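Local coordinates for extracellular solute-binding protein, family 1 (Bifidobacterium longum subsp. infantis ATCC 15697, PDB 3QUF), which probably binds a solute, most likely a sugar, outside the cell and hands it to an ABC transporter for uptake, at residues A[135-140]-A[265-270]; A[323-328]-A[343-348]; A[177-182]-A[243-248]; A[206-211]-A[368-373]. One frame throughout, in Å; residues are numbered along the deposited sequence. Where two conformers were deposited one is given.

Contact 1: residues A[135-140]-A[265-270]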
loop_
_atom_site.group_PDB
_atom_site.type_symbol
_atom_site.label_atom_id
_atom_site.label_comp_id
_atom_site.label_asym_id
_atom_site.label_seq_id
_atom_site.Cartn_x
_atom_site.Cartn_y
_atom_site.Cartn_z
ATOM N N SER A 135 -8.156 -0.201 7.397
ATOM C CA SER A 135 -7.139 -1.237 7.444
ATOM C C SER A 135 -6.110 -0.989 6.373
ATOM O O SER A 135 -6.348 -0.222 5.431
ATOM C CB SER A 135 -7.761 -2.610 7.281
ATOM O OG SER A 135 -8.389 -2.686 6.048
ATOM N N ALA A 136 -4.955 -1.640 6.521
ATOM C CA ALA A 136 -3.805 -1.366 5.676
ATOM C C ALA A 136 -2.966 -2.615 5.555
ATOM O O ALA A 136 -3.006 -3.517 6.386
ATOM C CB ALA A 136 -2.955 -0.235 6.263
ATOM N N TRP A 137 -2.184 -2.635 4.502
ATOM C CA TRP A 137 -1.129 -3.605 4.330
ATOM C C TRP A 137 0.219 -2.910 4.457
ATOM O O TRP A 137 0.312 -1.686 4.271
ATOM C CB TRP A 137 -1.248 -4.221 2.941
ATOM C CG TRP A 137 -1.022 -3.245 1.813
ATOM C CD1 TRP A 137 -1.951 -2.448 1.185
ATOM C CD2 TRP A 137 0.232 -2.944 1.179
ATOM N NE1 TRP A 137 -1.356 -1.648 0.249
ATOM C CE2 TRP A 137 -0.022 -1.960 0.190
ATOM C CE3 TRP A 137 1.529 -3.422 1.335
ATOM C CZ2 TRP A 137 0.986 -1.424 -0.590
ATOM C CZ3 TRP A 137 2.545 -2.886 0.538
ATOM C CH2 TRP A 137 2.263 -1.899 -0.404
ATOM N N VAL A 138 1.251 -3.709 4.710
ATOM C CA VAL A 138 2.617 -3.211 4.775
ATOM C C VAL A 138 3.597 -4.148 4.099
ATOM O O VAL A 138 3.327 -5.343 3.893
ATOM C CB VAL A 138 3.051 -2.966 6.211
ATOM C CG1 VAL A 138 2.195 -1.876 6.856
ATOM C CG2 VAL A 138 3.056 -4.269 7.005
ATOM N N GLY A 139 4.733 -3.594 3.709
ATOM C CA GLY A 139 5.828 -4.364 3.153
ATOM C C GLY A 139 7.151 -3.765 3.621
ATOM O O GLY A 139 7.242 -2.562 3.914
ATOM N N ALA A 140 8.192 -4.588 3.633
ATOM C CA ALA A 140 9.489 -4.156 4.177
ATOM C C ALA A 140 10.591 -5.103 3.716
ATOM O O ALA A 140 10.338 -5.973 2.876
ATOM C CB ALA A 140 9.403 -4.095 5.732
ATOM N N GLY A 265 6.351 -9.114 2.850
ATOM C CA GLY A 265 5.371 -8.604 3.783
ATOM C C GLY A 265 4.797 -9.752 4.588
ATOM O O GLY A 265 5.251 -10.878 4.497
ATOM N N PRO A 266 3.795 -9.454 5.421
ATOM C CA PRO A 266 3.320 -10.420 6.408
ATOM C C PRO A 266 2.823 -11.726 5.785
ATOM O O PRO A 266 2.859 -12.807 6.430
ATOM C CB PRO A 266 2.183 -9.658 7.080
ATOM C CG PRO A 266 2.610 -8.238 7.014
ATOM C CD PRO A 266 3.287 -8.101 5.674
ATOM N N TRP A 267 2.324 -11.609 4.559
ATOM C CA TRP A 267 1.862 -12.776 3.765
ATOM C C TRP A 267 2.909 -13.892 3.620
ATOM O O TRP A 267 2.555 -15.094 3.503
ATOM C CB TRP A 267 1.338 -12.294 2.384
ATOM C CG TRP A 267 2.329 -11.440 1.577
ATOM C CD1 TRP A 267 3.263 -11.887 0.694
ATOM C CD2 TRP A 267 2.446 -10.014 1.595
ATOM N NE1 TRP A 267 3.974 -10.828 0.167
ATOM C CE2 TRP A 267 3.491 -9.668 0.711
ATOM C CE3 TRP A 267 1.780 -8.995 2.287
ATOM C CZ2 TRP A 267 3.874 -8.350 0.500
ATOM C CZ3 TRP A 267 2.159 -7.685 2.071
ATOM C CH2 TRP A 267 3.205 -7.382 1.185
ATOM N N ASP A 268 4.196 -13.554 3.624
ATOM C CA ASP A 268 5.271 -14.548 3.528
ATOM C C ASP A 268 5.783 -15.095 4.861
ATOM O O ASP A 268 6.685 -15.908 4.882
ATOM C CB ASP A 268 6.461 -13.973 2.768
ATOM C CG ASP A 268 6.247 -13.962 1.262
ATOM O OD1 ASP A 268 5.366 -14.703 0.774
ATOM O OD2 ASP A 268 7.001 -13.245 0.563
ATOM N N LEU A 269 5.236 -14.641 5.981
ATOM C CA LEU A 269 5.806 -15.046 7.273
ATOM C C LEU A 269 5.712 -16.541 7.512
ATOM O O LEU A 269 6.641 -17.125 8.040
ATOM C CB LEU A 269 5.120 -14.340 8.424
ATOM C CG LEU A 269 5.753 -13.009 8.752
ATOM C CD1 LEU A 269 4.791 -12.264 9.674
ATOM C CD2 LEU A 269 7.125 -13.252 9.411
ATOM N N PRO A 270 4.593 -17.155 7.139
ATOM C CA PRO A 270 4.475 -18.596 7.394
ATOM C C PRO A 270 5.538 -19.420 6.678
ATOM O O PRO A 270 6.150 -20.313 7.270
ATOM C CB PRO A 270 3.092 -18.922 6.850
ATOM C CG PRO A 270 2.327 -17.712 7.044
ATOM C CD PRO A 270 3.292 -16.578 6.760
#

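Contact 2: residues A[323-328]-A[343-348]. With SO4 (sulfate ion), chain C.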
loop_
_atom_site.group_PDB
_atom_site.type_symbol
_atom_site.label_atom_id
_atom_site.label_comp_id
_atom_site.label_asym_id
_atom_site.label_seq_id
_atom_site.Cartn_x
_atom_site.Cartn_y
_atom_site.Cartn_z
ATOM N N TYR A 323 -19.742 0.875 12.779
ATOM C CA TYR A 323 -19.450 -0.480 13.225
ATOM C C TYR A 323 -18.125 -0.981 12.703
ATOM O O TYR A 323 -17.352 -1.651 13.419
ATOM C CB TYR A 323 -20.587 -1.429 12.797
ATOM C CG TYR A 323 -20.342 -2.852 13.254
ATOM C CD1 TYR A 323 -20.597 -3.229 14.556
ATOM C CD2 TYR A 323 -19.820 -3.783 12.401
ATOM C CE1 TYR A 323 -20.368 -4.527 14.972
ATOM C CE2 TYR A 323 -19.566 -5.099 12.817
ATOM C CZ TYR A 323 -19.840 -5.438 14.104
ATOM O OH TYR A 323 -19.622 -6.718 14.563
ATOM N N LEU A 324 -17.847 -0.706 11.441
ATOM C CA LEU A 324 -16.552 -1.054 10.827
ATOM C C LEU A 324 -15.417 -0.451 11.645
ATOM O O LEU A 324 -14.448 -1.146 11.985
ATOM C CB LEU A 324 -16.449 -0.566 9.378
ATOM C CG LEU A 324 -17.011 -1.440 8.254
ATOM C CD1 LEU A 324 -17.209 -0.619 6.960
ATOM C CD2 LEU A 324 -16.108 -2.603 7.994
ATOM N N ASN A 325 -15.560 0.818 11.984
ATOM C CA ASN A 325 -14.621 1.514 12.892
ATOM C C ASN A 325 -15.023 1.409 14.350
ATOM O O ASN A 325 -15.259 2.416 15.025
ATOM C CB ASN A 325 -14.419 2.970 12.481
ATOM C CG ASN A 325 -13.288 3.634 13.240
ATOM O OD1 ASN A 325 -12.437 2.952 13.821
ATOM N ND2 ASN A 325 -13.345 4.939 13.360
ATOM N N SER A 326 -15.110 0.166 14.817
ATOM C CA SER A 326 -15.349 -0.184 16.218
ATOM C C SER A 326 -14.419 -1.362 16.552
ATOM O O SER A 326 -13.926 -2.052 15.684
ATOM C CB SER A 326 -16.809 -0.596 16.470
ATOM O OG SER A 326 -17.146 -1.884 15.935
ATOM N N GLU A 327 -14.204 -1.609 17.832
ATOM C CA GLU A 327 -13.279 -2.648 18.246
ATOM C C GLU A 327 -13.703 -4.021 17.677
ATOM O O GLU A 327 -12.898 -4.725 17.099
ATOM C CB GLU A 327 -13.175 -2.666 19.771
ATOM C CG GLU A 327 -12.031 -3.505 20.288
ATOM C CD GLU A 327 -11.958 -3.506 21.810
ATOM O OE1 GLU A 327 -12.837 -2.908 22.493
ATOM O OE2 GLU A 327 -11.014 -4.102 22.329
ATOM N N GLU A 328 -14.982 -4.327 17.750
ATOM C CA GLU A 328 -15.497 -5.594 17.270
ATOM C C GLU A 328 -15.363 -5.694 15.763
ATOM O O GLU A 328 -14.911 -6.711 15.233
ATOM C CB GLU A 328 -16.967 -5.739 17.676
ATOM C CG GLU A 328 -17.563 -7.044 17.299
ATOM C CD GLU A 328 -18.981 -7.196 17.851
ATOM O OE1 GLU A 328 -19.101 -7.236 19.094
ATOM O OE2 GLU A 328 -19.941 -7.262 17.039
ATOM N N SER A 343 -7.085 2.239 12.899
ATOM C CA SER A 343 -7.836 2.921 13.940
ATOM C C SER A 343 -7.305 2.574 15.313
ATOM O O SER A 343 -7.011 1.418 15.619
ATOM C CB SER A 343 -9.305 2.541 13.870
ATOM O OG SER A 343 -10.026 3.092 14.970
ATOM N N SER A 344 -7.210 3.580 16.162
ATOM C CA SER A 344 -6.774 3.365 17.549
ATOM C C SER A 344 -7.788 2.603 18.395
ATOM O O SER A 344 -7.488 2.221 19.520
ATOM C CB SER A 344 -6.457 4.706 18.208
ATOM O OG SER A 344 -7.618 5.498 18.284
ATOM N N LYS A 345 -8.964 2.311 17.840
ATOM C CA LYS A 345 -9.945 1.523 18.572
ATOM C C LYS A 345 -9.593 0.051 18.624
ATOM O O LYS A 345 -10.123 -0.671 19.469
ATOM C CB LYS A 345 -11.315 1.692 17.964
ATOM C CG LYS A 345 -11.802 3.135 17.963
ATOM C CD LYS A 345 -13.185 3.188 17.443
ATOM C CE LYS A 345 -13.646 4.603 17.229
ATOM N NZ LYS A 345 -15.093 4.609 16.871
ATOM N N TYR A 346 -8.668 -0.398 17.774
ATOM C CA TYR A 346 -8.207 -1.769 17.849
ATOM C C TYR A 346 -6.840 -1.897 17.268
ATOM O O TYR A 346 -6.588 -1.411 16.198
ATOM C CB TYR A 346 -9.144 -2.696 17.063
ATOM C CG TYR A 346 -8.627 -4.111 16.972
ATOM C CD1 TYR A 346 -8.745 -4.984 18.030
ATOM C CD2 TYR A 346 -7.997 -4.553 15.837
ATOM C CE1 TYR A 346 -8.231 -6.269 17.966
ATOM C CE2 TYR A 346 -7.496 -5.851 15.748
ATOM C CZ TYR A 346 -7.630 -6.702 16.817
ATOM O OH TYR A 346 -7.105 -7.987 16.744
ATOM N N ASN A 347 -5.943 -2.613 17.935
ATOM C CA ASN A 347 -4.736 -3.050 17.250
ATOM C C ASN A 347 -4.309 -4.411 17.704
ATOM O O ASN A 347 -4.351 -4.739 18.880
ATOM C CB ASN A 347 -3.595 -2.036 17.345
ATOM C CG ASN A 347 -3.553 -1.323 18.671
ATOM O OD1 ASN A 347 -3.986 -1.852 19.680
ATOM N ND2 ASN A 347 -3.046 -0.097 18.664
ATOM N N ALA A 348 -3.961 -5.251 16.745
ATOM C CA ALA A 348 -3.481 -6.605 17.099
ATOM C C ALA A 348 -2.024 -6.522 17.519
ATOM O O ALA A 348 -1.294 -5.633 17.119
ATOM C CB ALA A 348 -3.638 -7.540 15.917
HETATM S S SO4 C . -15.614 0.745 20.102
HETATM O O1 SO4 C . -14.379 0.398 19.430
HETATM O O2 SO4 C . -16.495 1.578 19.251
HETATM O O3 SO4 C . -16.330 -0.465 20.516
HETATM O O4 SO4 C . -15.244 1.544 21.272
HETATM O O HOH W 1 -9.003 -2.148 21.719
#

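Contact 3: residues A[177-182]-A[243-248]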
loop_
_atom_site.group_PDB
_atom_site.type_symbol
_atom_site.label_atom_id
_atom_site.label_comp_id
_atom_site.label_asym_id
_atom_site.label_seq_id
_atom_site.Cartn_x
_atom_site.Cartn_y
_atom_site.Cartn_z
ATOM N N ALA A 177 23.207 -10.375 -2.892
ATOM C CA ALA A 177 22.790 -9.432 -1.860
ATOM C C ALA A 177 21.288 -9.224 -1.875
ATOM O O ALA A 177 20.645 -9.250 -0.824
ATOM C CB ALA A 177 23.522 -8.085 -2.026
ATOM N N PHE A 178 20.733 -8.999 -3.063
ATOM C CA PHE A 178 19.361 -8.535 -3.194
ATOM C C PHE A 178 18.791 -8.913 -4.552
ATOM O O PHE A 178 19.471 -8.826 -5.593
ATOM C CB PHE A 178 19.343 -7.012 -3.016
ATOM C CG PHE A 178 17.990 -6.397 -3.186
ATOM C CD1 PHE A 178 16.918 -6.845 -2.421
ATOM C CD2 PHE A 178 17.774 -5.357 -4.086
ATOM C CE1 PHE A 178 15.655 -6.269 -2.567
ATOM C CE2 PHE A 178 16.533 -4.776 -4.234
ATOM C CZ PHE A 178 15.462 -5.233 -3.471
ATOM N N LEU A 179 17.546 -9.376 -4.526
ATOM C CA LEU A 179 16.783 -9.570 -5.723
ATOM C C LEU A 179 15.418 -8.974 -5.485
ATOM O O LEU A 179 14.927 -8.941 -4.336
ATOM C CB LEU A 179 16.625 -11.051 -6.040
ATOM C CG LEU A 179 17.843 -11.846 -6.410
ATOM C CD1 LEU A 179 17.370 -13.290 -6.591
ATOM C CD2 LEU A 179 18.512 -11.308 -7.681
ATOM N N GLU A 180 14.791 -8.522 -6.560
ATOM C CA GLU A 180 13.456 -7.953 -6.461
ATOM C C GLU A 180 12.591 -8.260 -7.665
ATOM O O GLU A 180 13.093 -8.409 -8.761
ATOM C CB GLU A 180 13.577 -6.468 -6.286
ATOM C CG GLU A 180 12.301 -5.786 -5.861
ATOM C CD GLU A 180 12.551 -4.372 -5.318
ATOM O OE1 GLU A 180 13.541 -3.732 -5.728
ATOM O OE2 GLU A 180 11.747 -3.932 -4.505
ATOM N N ASP A 181 11.308 -8.414 -7.412
ATOM C CA ASP A 181 10.313 -8.590 -8.465
ATOM C C ASP A 181 10.020 -7.205 -9.101
ATOM O O ASP A 181 9.409 -6.389 -8.468
ATOM C CB ASP A 181 9.046 -9.187 -7.850
ATOM C CG ASP A 181 7.903 -9.335 -8.843
ATOM O OD1 ASP A 181 8.162 -9.566 -10.063
ATOM O OD2 ASP A 181 6.735 -9.225 -8.391
ATOM N N PHE A 182 10.551 -6.956 -10.302
ATOM C CA PHE A 182 10.278 -5.722 -11.082
ATOM C C PHE A 182 9.133 -5.865 -12.128
ATOM O O PHE A 182 8.904 -4.934 -12.902
ATOM C CB PHE A 182 11.528 -5.284 -11.846
ATOM C CG PHE A 182 12.733 -5.130 -11.000
ATOM C CD1 PHE A 182 12.663 -4.430 -9.803
ATOM C CD2 PHE A 182 13.943 -5.642 -11.402
ATOM C CE1 PHE A 182 13.792 -4.274 -9.006
ATOM C CE2 PHE A 182 15.080 -5.496 -10.613
ATOM C CZ PHE A 182 15.004 -4.812 -9.418
ATOM N N VAL A 243 16.042 -8.938 -13.341
ATOM C CA VAL A 243 14.963 -8.602 -14.278
ATOM C C VAL A 243 14.322 -9.867 -14.777
ATOM O O VAL A 243 15.030 -10.787 -15.214
ATOM C CB VAL A 243 15.413 -7.799 -15.519
ATOM C CG1 VAL A 243 14.208 -7.609 -16.480
ATOM C CG2 VAL A 243 15.986 -6.476 -15.101
ATOM N N GLY A 244 13.000 -9.912 -14.722
ATOM C CA GLY A 244 12.234 -11.052 -15.205
ATOM C C GLY A 244 11.892 -12.039 -14.093
ATOM O O GLY A 244 11.052 -12.916 -14.283
ATOM N N LEU A 245 12.539 -11.926 -12.940
ATOM C CA LEU A 245 12.186 -12.834 -11.819
ATOM C C LEU A 245 10.813 -12.530 -11.257
ATOM O O LEU A 245 10.433 -11.377 -11.084
ATOM C CB LEU A 245 13.216 -12.785 -10.697
ATOM C CG LEU A 245 14.647 -13.229 -10.920
ATOM C CD1 LEU A 245 15.374 -13.218 -9.571
ATOM C CD2 LEU A 245 14.725 -14.612 -11.557
ATOM N N SER A 246 10.066 -13.570 -10.928
ATOM C CA SER A 246 8.796 -13.420 -10.225
ATOM C C SER A 246 9.042 -13.331 -8.723
ATOM O O SER A 246 10.126 -13.645 -8.265
ATOM C CB SER A 246 7.909 -14.620 -10.471
ATOM O OG SER A 246 8.519 -15.796 -9.965
ATOM N N ALA A 247 8.006 -12.906 -7.994
ATOM C CA ALA A 247 8.018 -12.834 -6.533
ATOM C C ALA A 247 8.346 -14.198 -5.957
ATOM O O ALA A 247 9.126 -14.305 -5.024
ATOM C CB ALA A 247 6.664 -12.371 -6.004
ATOM N N ASP A 248 7.728 -15.244 -6.497
ATOM C CA ASP A 248 8.000 -16.613 -6.020
ATOM C C ASP A 248 9.458 -17.058 -6.239
ATOM O O ASP A 248 10.073 -17.703 -5.368
ATOM C CB ASP A 248 6.996 -17.619 -6.614
ATOM C CG ASP A 248 5.581 -17.459 -6.048
ATOM O OD1 ASP A 248 5.416 -16.886 -4.940
ATOM O OD2 ASP A 248 4.602 -17.900 -6.709
HETATM O O HOH W 2 5.779 -11.679 -9.855
HETATM O O HOH W 3 11.893 -9.045 -11.552
#

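Contact 4: residues A[206-211]-A[368-373]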
loop_
_atom_site.group_PDB
_atom_site.type_symbol
_atom_site.label_atom_id
_atom_site.label_comp_id
_atom_site.label_asym_id
_atom_site.label_seq_id
_atom_site.Cartn_x
_atom_site.Cartn_y
_atom_site.Cartn_z
ATOM N N ASP A 206 -0.092 11.507 1.346
ATOM C CA ASP A 206 0.074 11.314 -0.077
ATOM C C ASP A 206 1.344 12.047 -0.537
ATOM O O ASP A 206 1.307 13.236 -0.914
ATOM C CB ASP A 206 -1.178 11.807 -0.795
ATOM C CG ASP A 206 -1.210 11.418 -2.280
ATOM O OD1 ASP A 206 -0.302 10.692 -2.751
ATOM O OD2 ASP A 206 -2.150 11.869 -2.967
ATOM N N LEU A 207 2.481 11.354 -0.446
ATOM C CA LEU A 207 3.788 11.966 -0.558
ATOM C C LEU A 207 4.062 12.596 -1.913
ATOM O O LEU A 207 4.746 13.599 -1.982
ATOM C CB LEU A 207 4.908 10.986 -0.171
ATOM C CG LEU A 207 4.863 10.410 1.238
ATOM C CD1 LEU A 207 6.088 9.403 1.392
ATOM C CD2 LEU A 207 4.916 11.533 2.329
ATOM N N ASP A 208 3.481 12.030 -2.969
ATOM C CA ASP A 208 3.654 12.516 -4.324
ATOM C C ASP A 208 2.680 13.659 -4.706
ATOM O O ASP A 208 2.596 14.050 -5.869
ATOM C CB ASP A 208 3.518 11.356 -5.334
ATOM C CG ASP A 208 4.773 10.557 -5.478
ATOM O OD1 ASP A 208 5.742 11.065 -6.070
ATOM O OD2 ASP A 208 4.784 9.388 -5.040
ATOM N N ALA A 209 1.989 14.243 -3.728
ATOM C CA ALA A 209 0.959 15.243 -4.059
ATOM C C ALA A 209 1.412 16.461 -4.860
ATOM O O ALA A 209 0.563 17.029 -5.582
ATOM C CB ALA A 209 0.156 15.665 -2.789
ATOM N N ASP A 210 2.658 16.896 -4.741
ATOM C CA ASP A 210 3.184 18.024 -5.574
ATOM C C ASP A 210 3.094 17.647 -7.058
ATOM O O ASP A 210 2.735 18.494 -7.895
ATOM C CB ASP A 210 4.639 18.407 -5.252
ATOM C CG ASP A 210 4.790 19.158 -3.918
ATOM O OD1 ASP A 210 3.764 19.622 -3.391
ATOM O OD2 ASP A 210 5.936 19.299 -3.422
ATOM N N ILE A 211 3.407 16.394 -7.387
ATOM C CA ILE A 211 3.233 15.930 -8.767
ATOM C C ILE A 211 1.756 15.892 -9.145
ATOM O O ILE A 211 1.364 16.410 -10.207
ATOM C CB ILE A 211 3.951 14.603 -9.035
ATOM C CG1 ILE A 211 5.458 14.813 -8.904
ATOM C CG2 ILE A 211 3.616 14.050 -10.448
ATOM C CD1 ILE A 211 6.278 13.513 -8.879
ATOM N N TYR A 368 4.126 4.100 2.811
ATOM C CA TYR A 368 3.715 4.748 1.584
ATOM C C TYR A 368 3.712 3.751 0.432
ATOM O O TYR A 368 4.453 2.789 0.454
ATOM C CB TYR A 368 4.648 5.931 1.251
ATOM C CG TYR A 368 4.237 6.707 0.034
ATOM C CD1 TYR A 368 3.025 7.375 0.007
ATOM C CD2 TYR A 368 5.024 6.718 -1.140
ATOM C CE1 TYR A 368 2.604 8.091 -1.094
ATOM C CE2 TYR A 368 4.661 7.466 -2.207
ATOM C CZ TYR A 368 3.412 8.136 -2.202
ATOM O OH TYR A 368 2.973 8.851 -3.276
ATOM N N TRP A 369 2.879 4.037 -0.555
ATOM C CA TRP A 369 2.872 3.370 -1.839
ATOM C C TRP A 369 2.436 4.413 -2.877
ATOM O O TRP A 369 1.667 5.316 -2.556
ATOM C CB TRP A 369 1.904 2.167 -1.814
ATOM C CG TRP A 369 2.120 1.254 -2.990
ATOM C CD1 TRP A 369 1.272 1.052 -4.050
ATOM C CD2 TRP A 369 3.255 0.413 -3.215
ATOM N NE1 TRP A 369 1.823 0.144 -4.930
ATOM C CE2 TRP A 369 3.048 -0.249 -4.441
ATOM C CE3 TRP A 369 4.450 0.185 -2.515
ATOM C CZ2 TRP A 369 3.975 -1.140 -4.963
ATOM C CZ3 TRP A 369 5.353 -0.687 -3.033
ATOM C CH2 TRP A 369 5.115 -1.342 -4.257
ATOM N N VAL A 370 2.945 4.315 -4.102
ATOM C CA VAL A 370 2.533 5.251 -5.160
ATOM C C VAL A 370 1.148 4.832 -5.691
ATOM O O VAL A 370 1.029 3.862 -6.460
ATOM C CB VAL A 370 3.535 5.345 -6.297
ATOM C CG1 VAL A 370 3.058 6.380 -7.345
ATOM C CG2 VAL A 370 4.952 5.839 -5.772
ATOM N N ASN A 371 0.126 5.560 -5.283
ATOM C CA ASN A 371 -1.269 5.263 -5.646
ATOM C C ASN A 371 -1.714 6.338 -6.636
ATOM O O ASN A 371 -2.280 7.388 -6.272
ATOM C CB ASN A 371 -2.156 5.182 -4.385
ATOM C CG ASN A 371 -1.912 3.933 -3.573
ATOM O OD1 ASN A 371 -1.618 3.983 -2.354
ATOM N ND2 ASN A 371 -2.023 2.824 -4.217
ATOM N N TRP A 372 -1.419 6.125 -7.913
ATOM C CA TRP A 372 -1.604 7.149 -8.921
ATOM C C TRP A 372 -3.077 7.601 -8.968
ATOM O O TRP A 372 -3.958 6.753 -8.982
ATOM C CB TRP A 372 -1.294 6.631 -10.304
ATOM C CG TRP A 372 -0.104 5.701 -10.394
ATOM C CD1 TRP A 372 -0.122 4.359 -10.261
ATOM C CD2 TRP A 372 1.255 6.059 -10.665
ATOM N NE1 TRP A 372 1.138 3.844 -10.425
ATOM C CE2 TRP A 372 2.001 4.870 -10.685
ATOM C CE3 TRP A 372 1.904 7.258 -10.944
ATOM C CZ2 TRP A 372 3.360 4.850 -10.967
ATOM C CZ3 TRP A 372 3.260 7.228 -11.204
ATOM C CH2 TRP A 372 3.963 6.050 -11.191
ATOM N N PRO A 373 -3.335 8.909 -9.002
ATOM C CA PRO A 373 -4.742 9.335 -9.063
ATOM C C PRO A 373 -5.397 9.315 -10.418
ATOM O O PRO A 373 -6.600 9.590 -10.535
ATOM C CB PRO A 373 -4.705 10.763 -8.499
ATOM C CG PRO A 373 -3.347 11.234 -8.795
ATOM C CD PRO A 373 -2.475 10.022 -8.580
HETATM O O HOH W 4 0.292 8.140 -3.716
#

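Contact 1: residues A[135-140]-A[265-270]
In the two-lobed fold of family 1 solute-binding proteins, strand 135-144 is a long central strand of the mixed sheet, and Val138 and Gly139 on it meet the turn Gly265-Trp267 that leads from neighbouring strand 259-264 into helix 269-274. The two strands pair antiparallel further along, where Ala140 bonds to Ser264; at 265 the chain peels away, and packing takes over from backbone pairing. Glycines sit where the backbones run closest, the CA atoms of Gly139 and Gly265 being 4.3 Å apart. A side chain on Gly265 would run into both the Val138 carbonyl and the Trp267 ring, whose face the bare CA of Gly265 meets 3.5 Å above the plane. Trp267 folds back over its own turn because CG lies between the backbone N and the carbonyl carbon (chi1 54°), which sends the six-membered ring toward the strand. Val138 CG2 reaches the Pro266 ring at CG, 4.0 Å away, the two side chains crossing at about a right angle; proline suits the start of the short 3-10 turn, and its puckered ring offers CG and CD to the valine methyl. Phe362 also packs on Val138. The Val138 carbonyl oxygen is buried without a polar partner in the model, and carbon atoms line its approach: Pro266 CD at 3.3 Å and Trp267 CZ3 at 3.2 Å from Val138 O.

Contact 2: residues A[323-328]-A[343-348]
Asn325 and Ser343 reach each other because both side chains leave anti to their backbone N (chi1 -170° for Asn325 and 174° for Ser343), while Lys345 runs fully extended beyond CG along the break between helices 311-324 and 327-337. That break is an inverse gamma turn centred on Asn325, followed by Ser326 as N-cap of the second helix; facing it is the type I turn Ser343-Tyr346, which follows strand 340-341. Ser343 OG donates to Asn325 OD1 over 2.7 Å, in the carbonyl plane and on a lone pair. The same hydroxyl accepts from Lys345 N, forming an ST turn, so a small serine serves both its own turn and the neighbouring segment. The amide suits position 325 equally well, since its ND2 donates to the carbonyls of Phe111 and Asp113. Lys345 crosses the asparagine at about a right angle and its NZ donates to Asn325 O at 2.9 Å, with a C=O...N angle of 164°. A sulfate, probably from the crystallisation liquor, sits at the start of helix 327-337, beside the lysine's aliphatic chain: Lys345 CD is 3.6 Å from sulfate O1, and Glu327 N donates to that same O1 over 2.6 Å.

Contact 3: residues A[177-182]-A[243-248]
The Phe182 ring turns an edge to Val243, with CD2 4.3 Å from Val243 CA, while one face receives Glu180 O, 3.8 Å above the plane and over its centre. The carboxylate of Asp181 faces the start of helix 247-255: its CG lies 3.7 Å from Ala247 N, and Ala247 CB comes alongside OD2. With CG anti to the backbone N (chi1 176°), the group stands where a water can bridge it to the helix, weakly donating to OD2 and accepting from Ala247 N. The stronger grip on OD2 comes from Thr184. The contact thus joins the loop leaving strand 176-178, on the sheet's edge beside strand 259-264, to the N-terminal turn of a helix whose N-cap is Ser246. An alanine in place of Asp181 would remove both oxygens and would probably leave the Thr184 hydroxyl and the bridging water without their acceptor at the helix start. A second water ties the backbones together, accepting from Phe182 N and donating to Leu245 O, each at 2.8 Å. The apolar part of the contact is Leu179 against Leu245, branched side chains that cross obliquely, CD1 to CD1 at 3.6 Å, with Val250 touching both.

Contact 4: residues A[206-211]-A[368-373]
Tyr368 lies along Leu207 and ends on Asp208, its CG anti to the backbone N (chi1 -177°), which carries the ring from strand 367-368 across to the turn before helix 209-212. Its CB meets Leu207 CD1, and the same methyl lies 3.5 Å from Tyr368 CG, over one face. Further out, Leu207 CB sits 3.8 Å from the ring centroid and only 14° off the ring normal, a CH-pi contact; the leucine slides past the tyrosine in the opposite direction, so an aliphatic branch accompanies the ring for most of its length. Leu207 N is 3.3 Å from Tyr368 CE1. At the tip, Tyr368 OH donates to Asp208 OD2 over 2.6 Å, meeting it on the anti side, and accepts from Asp208 N at 3.2 Å with an N-H...O angle of 137°. A water donates to the same hydroxyl, accepts a hydrogen bond from Asn371 N and reaches Asp206 OD1, which Trp212 also holds. A phenylalanine in place of Tyr368 would lack the hydroxyl and would probably leave Asp208 OD2 and Asp208 N without their shared mate. Asp208 OD1 is gripped by Tyr198 and Trp222, so the buried carboxylate has donors at both oxygens. Such neutral donors would be expected to favour the ionised form and to disperse its charge, while the hydroxyl, donating one hydrogen bond and accepting two, probably helps fix how the type I turn sits against the strand's end.

In the fold
From the N terminus, the chain first lays down 135-140, whose partner 265-270 arrives more than a hundred residues later and closes contact 1. Contact 3 (177-182 with 243-248) is nested inside that loop, and both reach the same mixed sheet. The first half of contact 4, 206-211, also lies within these loops but waits for 368-373, so contact 4 crosses contacts 1 and 3, joining the turn before helix 209-212 to the end of strand 367-368. Contact 2, nested within contact 4 and in series with contacts 1 and 3, ties the break between helices 311-324 and 327-337 to the loop after strand 340-341. Contacts 1 and 4 touch directly, where the rings of Trp137 and Trp369 meet edge-to-face.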